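Local coordinates for protein glucoamylase (Thermoanaerobacterium thermosaccharolyticum, PDB 1LF6) that hydrolyses terminal alpha-1,4-linked glucose units successively from the non-reducing ends of starch-like chains, releasing beta-D-glucose, at residues T603-G607 / Y620-M624; D616-V621 / L662-N666. All coordinates share one frame; numbering follows the deposited sequence.

Helix 618-627 shows how one short helix can serve two neighbours. In contact 1 it lies against helix 600-612, in contact 2 against helix 653-668, and the centres of the two contacts are about 6 Å apart. Y620 takes part in both, and L662 of contact 2 reaches G604 and M624 of contact 1, so the three helices share one packed region. Contact 1 is almost wholly buried and rests on an aromatic ring, a thioether and two glycines, without a hydrogen bond between its segments. Contact 2 is partly buried: V621 and L662 are apolar and enclosed, but toward the start of helix 618-627, where D616 and T618 meet N666 of helix 653-668, it becomes polar.

Contact 1: T603-G607 / Y620-M624; sequences TGERG and YVKAM
Y620 lays one face of its ring over the backbone of helix 600-612, where G607, lacking a side chain, lets the aromatic come down onto the main chain. G607 CA lies 3.5 Å from Y620 CG, and G607 N and R606 C sit over the same face. Farther out on the ring a methylene of R606 takes over, its CG 3.4 Å from Y620 CE1. With CG anti to the backbone N (chi1 167°), the arginine chain bends at its second and third torsions, and the guanidinium continues past the ring, its plane tilted 23° to it, to a salt bridge with D560. T603 O approaches the ring obliquely, 3.5 Å from Y620 CD1, while already accepting the helical bond from G607 N.

One turn along, the second glycine repeats the principle with sulfur: M624 SD rests 3.5 Å from G604 CA. An extended second torsion carries the sulfur across to the glycine, and the bend at the third then turns the methyl away from it. Alongside them T603 CG2 meets A623 CB at 3.9 Å and lies near M624 CG.

The buried T603 also finds its polar partners outside the pair, its hydroxyl bonding to P571 O and S572 OG. The helix segments run nearly antiparallel, at 167° with axes 9.0 Å apart, glycines of one against ring and thioether of the other, within the family 15 (alpha/alpha) barrel and away from the likely catalytic glutamates. W573 of strand 570-573 touches T603, R606 and Y620, while Y659 of helix 653-668 meets M624.

Contact 2: D616-V621 / L662-N666; sequences DATPYV and LFASN
V621 and L662 mesh as the main bump and hollow of this contact, the methyl CG2 of V621 pressing to 3.6 Å from L662 CG. The first torsion of V621 (chi1 168°) sets CG1 anti to the backbone N and leaves CG2 as the branch that also meets F663 CA and N666 CB, so this one methyl sits among three residues of helix 653-668. Its other branch, CG1, comes to the edge of the F663 ring, near the ring plane. L662 answers with a forked end: CD1 reaches A617 CB at 4.1 Å, while CD2 lies 3.9 Å from Y620 O. Such interlocking of small and branched side chains joins two helices of the helical-hairpin (alpha/alpha) barrel that characterises family 15 glycoside hydrolases.

Toward the beginning of helix 618-627 the surface changes character. D616 OD2 accepts from T618 OG1 at 2.8 Å and, weakly, from T618 N, a capping arrangement before the first turn; the hydroxyl comes in on the syn side, 23° out of the carboxylate plane. A617 O receives both Y620 N and V621 N. N666 fills the recess between A617 and T618, its amide plane 19° from that of the D616 carboxylate.

Contact 1: T603-G607 / Y620-M624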
loop_
_atom_site.group_PDB
_atom_site.type_symbol
_atom_site.label_atom_id
_atom_site.label_comp_id
_atom_site.label_asym_id
_atom_site.label_seq_id
_atom_site.Cartn_x
_atom_site.Cartn_y
_atom_site.Cartn_z
ATOM N N THR A 603 14.615 7.339 4.927
ATOM C CA THR A 603 15.092 7.602 6.282
ATOM C C THR A 603 15.512 6.239 6.828
ATOM O O THR A 603 16.541 6.105 7.485
ATOM C CB THR A 603 13.974 8.178 7.175
ATOM O OG1 THR A 603 13.644 9.499 6.730
ATOM C CG2 THR A 603 14.435 8.233 8.636
ATOM N N GLY A 604 14.692 5.232 6.543
ATOM C CA GLY A 604 14.982 3.883 6.983
ATOM C C GLY A 604 16.234 3.344 6.316
ATOM O O GLY A 604 17.074 2.723 6.971
ATOM N N GLU A 605 16.372 3.578 5.012
ATOM C CA GLU A 605 17.552 3.094 4.300
ATOM C C GLU A 605 18.831 3.743 4.826
ATOM O O GLU A 605 19.866 3.082 4.894
ATOM C CB GLU A 605 17.417 3.318 2.787
ATOM C CG GLU A 605 16.446 2.345 2.113
ATOM C CD GLU A 605 16.602 2.287 0.602
ATOM O OE1 GLU A 605 15.808 1.581 -0.049
ATOM O OE2 GLU A 605 17.520 2.937 0.059
ATOM N N ARG A 606 18.764 5.022 5.200
ATOM C CA ARG A 606 19.941 5.697 5.742
ATOM C C ARG A 606 20.288 5.079 7.093
ATOM O O ARG A 606 21.460 4.912 7.434
ATOM C CB ARG A 606 19.697 7.200 5.933
ATOM C CG ARG A 606 20.771 7.876 6.783
ATOM C CD ARG A 606 22.168 7.825 6.130
ATOM N NE ARG A 606 22.305 8.876 5.134
ATOM C CZ ARG A 606 23.110 9.926 5.252
ATOM N NH1 ARG A 606 23.149 10.827 4.287
ATOM N NH2 ARG A 606 23.895 10.067 6.308
ATOM N N GLY A 607 19.254 4.760 7.866
ATOM C CA GLY A 607 19.464 4.155 9.167
ATOM C C GLY A 607 20.179 2.829 9.005
ATOM O O GLY A 607 21.068 2.491 9.783
ATOM N N TYR A 620 16.968 7.040 13.626
ATOM C CA TYR A 620 16.305 6.751 12.359
ATOM C C TYR A 620 15.091 5.882 12.640
ATOM O O TYR A 620 14.075 5.986 11.956
ATOM C CB TYR A 620 17.271 6.051 11.397
ATOM C CG TYR A 620 18.419 6.946 11.018
ATOM C CD1 TYR A 620 18.289 7.883 9.990
ATOM C CD2 TYR A 620 19.601 6.937 11.756
ATOM C CE1 TYR A 620 19.306 8.794 9.716
ATOM C CE2 TYR A 620 20.625 7.847 11.489
ATOM C CZ TYR A 620 20.469 8.774 10.471
ATOM O OH TYR A 620 21.470 9.691 10.225
ATOM N N VAL A 621 15.191 5.018 13.646
ATOM C CA VAL A 621 14.049 4.193 14.014
ATOM C C VAL A 621 12.979 5.151 14.553
ATOM O O VAL A 621 11.818 5.108 14.137
ATOM C CB VAL A 621 14.420 3.152 15.110
ATOM C CG1 VAL A 621 13.163 2.509 15.673
ATOM C CG2 VAL A 621 15.332 2.081 14.523
ATOM N N LYS A 622 13.385 6.031 15.464
ATOM C CA LYS A 622 12.465 7.002 16.058
ATOM C C LYS A 622 11.839 7.930 15.021
ATOM O O LYS A 622 10.667 8.281 15.130
ATOM C CB LYS A 622 13.183 7.833 17.131
ATOM C CG LYS A 622 13.601 7.019 18.352
ATOM C CD LYS A 622 12.389 6.438 19.065
ATOM C CE LYS A 622 12.779 5.331 20.033
ATOM N NZ LYS A 622 13.822 5.791 20.986
ATOM N N ALA A 623 12.616 8.330 14.021
ATOM C CA ALA A 623 12.096 9.206 12.979
ATOM C C ALA A 623 10.988 8.505 12.188
ATOM O O ALA A 623 9.937 9.090 11.917
ATOM C CB ALA A 623 13.213 9.631 12.045
ATOM N N MET A 624 11.225 7.255 11.806
ATOM C CA MET A 624 10.216 6.517 11.064
ATOM C C MET A 624 8.942 6.365 11.890
ATOM O O MET A 624 7.830 6.435 11.352
ATOM C CB MET A 624 10.743 5.136 10.648
ATOM C CG MET A 624 11.753 5.177 9.501
ATOM S SD MET A 624 11.959 3.582 8.692
ATOM C CE MET A 624 10.555 3.549 7.612
#

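Contact 2: D616-V621 / L662-N666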
loop_
_atom_site.group_PDB
_atom_site.type_symbol
_atom_site.label_atom_id
_atom_site.label_comp_id
_atom_site.label_asym_id
_atom_site.label_seq_id
_atom_site.Cartn_x
_atom_site.Cartn_y
_atom_site.Cartn_z
ATOM N N ASP A 616 24.912 4.159 15.864
ATOM C CA ASP A 616 23.566 3.973 16.402
ATOM C C ASP A 616 22.553 4.433 15.364
ATOM O O ASP A 616 22.719 5.485 14.748
ATOM C CB ASP A 616 23.394 4.784 17.695
ATOM C CG ASP A 616 22.133 4.409 18.459
ATOM O OD1 ASP A 616 21.734 5.175 19.361
ATOM O OD2 ASP A 616 21.544 3.343 18.170
ATOM N N ALA A 617 21.504 3.643 15.171
ATOM C CA ALA A 617 20.476 3.976 14.201
ATOM C C ALA A 617 19.150 4.318 14.875
ATOM O O ALA A 617 18.151 4.590 14.203
ATOM C CB ALA A 617 20.284 2.815 13.240
ATOM N N THR A 618 19.146 4.316 16.204
ATOM C CA THR A 618 17.938 4.617 16.970
ATOM C C THR A 618 17.208 5.875 16.488
ATOM O O THR A 618 15.991 5.869 16.335
ATOM C CB THR A 618 18.259 4.739 18.480
ATOM O OG1 THR A 618 18.842 3.511 18.931
ATOM C CG2 THR A 618 16.987 5.009 19.286
ATOM N N PRO A 619 17.940 6.974 16.237
ATOM C CA PRO A 619 17.247 8.181 15.772
ATOM C C PRO A 619 16.498 7.976 14.449
ATOM O O PRO A 619 15.508 8.654 14.183
ATOM C CB PRO A 619 18.371 9.213 15.669
ATOM C CG PRO A 619 19.603 8.387 15.512
ATOM C CD PRO A 619 19.373 7.237 16.438
ATOM N N TYR A 620 16.968 7.040 13.626
ATOM C CA TYR A 620 16.305 6.751 12.359
ATOM C C TYR A 620 15.091 5.882 12.640
ATOM O O TYR A 620 14.075 5.986 11.956
ATOM C CB TYR A 620 17.271 6.051 11.397
ATOM C CG TYR A 620 18.419 6.946 11.018
ATOM C CD1 TYR A 620 18.289 7.883 9.990
ATOM C CD2 TYR A 620 19.601 6.937 11.756
ATOM C CE1 TYR A 620 19.306 8.794 9.716
ATOM C CE2 TYR A 620 20.625 7.847 11.489
ATOM C CZ TYR A 620 20.469 8.774 10.471
ATOM O OH TYR A 620 21.470 9.691 10.225
ATOM N N VAL A 621 15.191 5.018 13.646
ATOM C CA VAL A 621 14.049 4.193 14.014
ATOM C C VAL A 621 12.979 5.151 14.553
ATOM O O VAL A 621 11.818 5.108 14.137
ATOM C CB VAL A 621 14.420 3.152 15.110
ATOM C CG1 VAL A 621 13.163 2.509 15.673
ATOM C CG2 VAL A 621 15.332 2.081 14.523
ATOM N N LEU A 662 14.820 -2.340 9.889
ATOM C CA LEU A 662 15.655 -1.364 10.596
ATOM C C LEU A 662 15.524 -1.550 12.103
ATOM O O LEU A 662 16.515 -1.580 12.831
ATOM C CB LEU A 662 15.232 0.059 10.226
ATOM C CG LEU A 662 15.893 1.173 11.038
ATOM C CD1 LEU A 662 17.400 1.101 10.846
ATOM C CD2 LEU A 662 15.346 2.529 10.608
ATOM N N PHE A 663 14.280 -1.655 12.556
ATOM C CA PHE A 663 13.964 -1.855 13.962
ATOM C C PHE A 663 14.737 -3.059 14.504
ATOM O O PHE A 663 15.402 -2.971 15.535
ATOM C CB PHE A 663 12.454 -2.088 14.111
ATOM C CG PHE A 663 12.025 -2.459 15.503
ATOM C CD1 PHE A 663 12.033 -1.518 16.521
ATOM C CD2 PHE A 663 11.631 -3.762 15.797
ATOM C CE1 PHE A 663 11.654 -1.865 17.820
ATOM C CE2 PHE A 663 11.250 -4.124 17.086
ATOM C CZ PHE A 663 11.261 -3.174 18.100
ATOM N N ALA A 664 14.638 -4.182 13.798
ATOM C CA ALA A 664 15.316 -5.415 14.189
ATOM C C ALA A 664 16.836 -5.303 14.054
ATOM O O ALA A 664 17.585 -5.778 14.915
ATOM C CB ALA A 664 14.799 -6.573 13.333
ATOM N N SER A 665 17.289 -4.679 12.968
ATOM C CA SER A 665 18.721 -4.520 12.734
ATOM C C SER A 665 19.362 -3.651 13.806
ATOM O O SER A 665 20.479 -3.917 14.237
ATOM C CB SER A 665 18.982 -3.905 11.348
ATOM O OG SER A 665 18.571 -4.780 10.308
ATOM N N ASN A 666 18.654 -2.611 14.235
ATOM C CA ASN A 666 19.179 -1.714 15.257
ATOM C C ASN A 666 19.307 -2.427 16.605
ATOM O O ASN A 666 20.074 -2.000 17.464
ATOM C CB ASN A 666 18.274 -0.490 15.402
ATOM C CG ASN A 666 18.858 0.567 16.331
ATOM O OD1 ASN A 666 18.177 1.057 17.238
ATOM N ND2 ASN A 666 20.115 0.933 16.102
#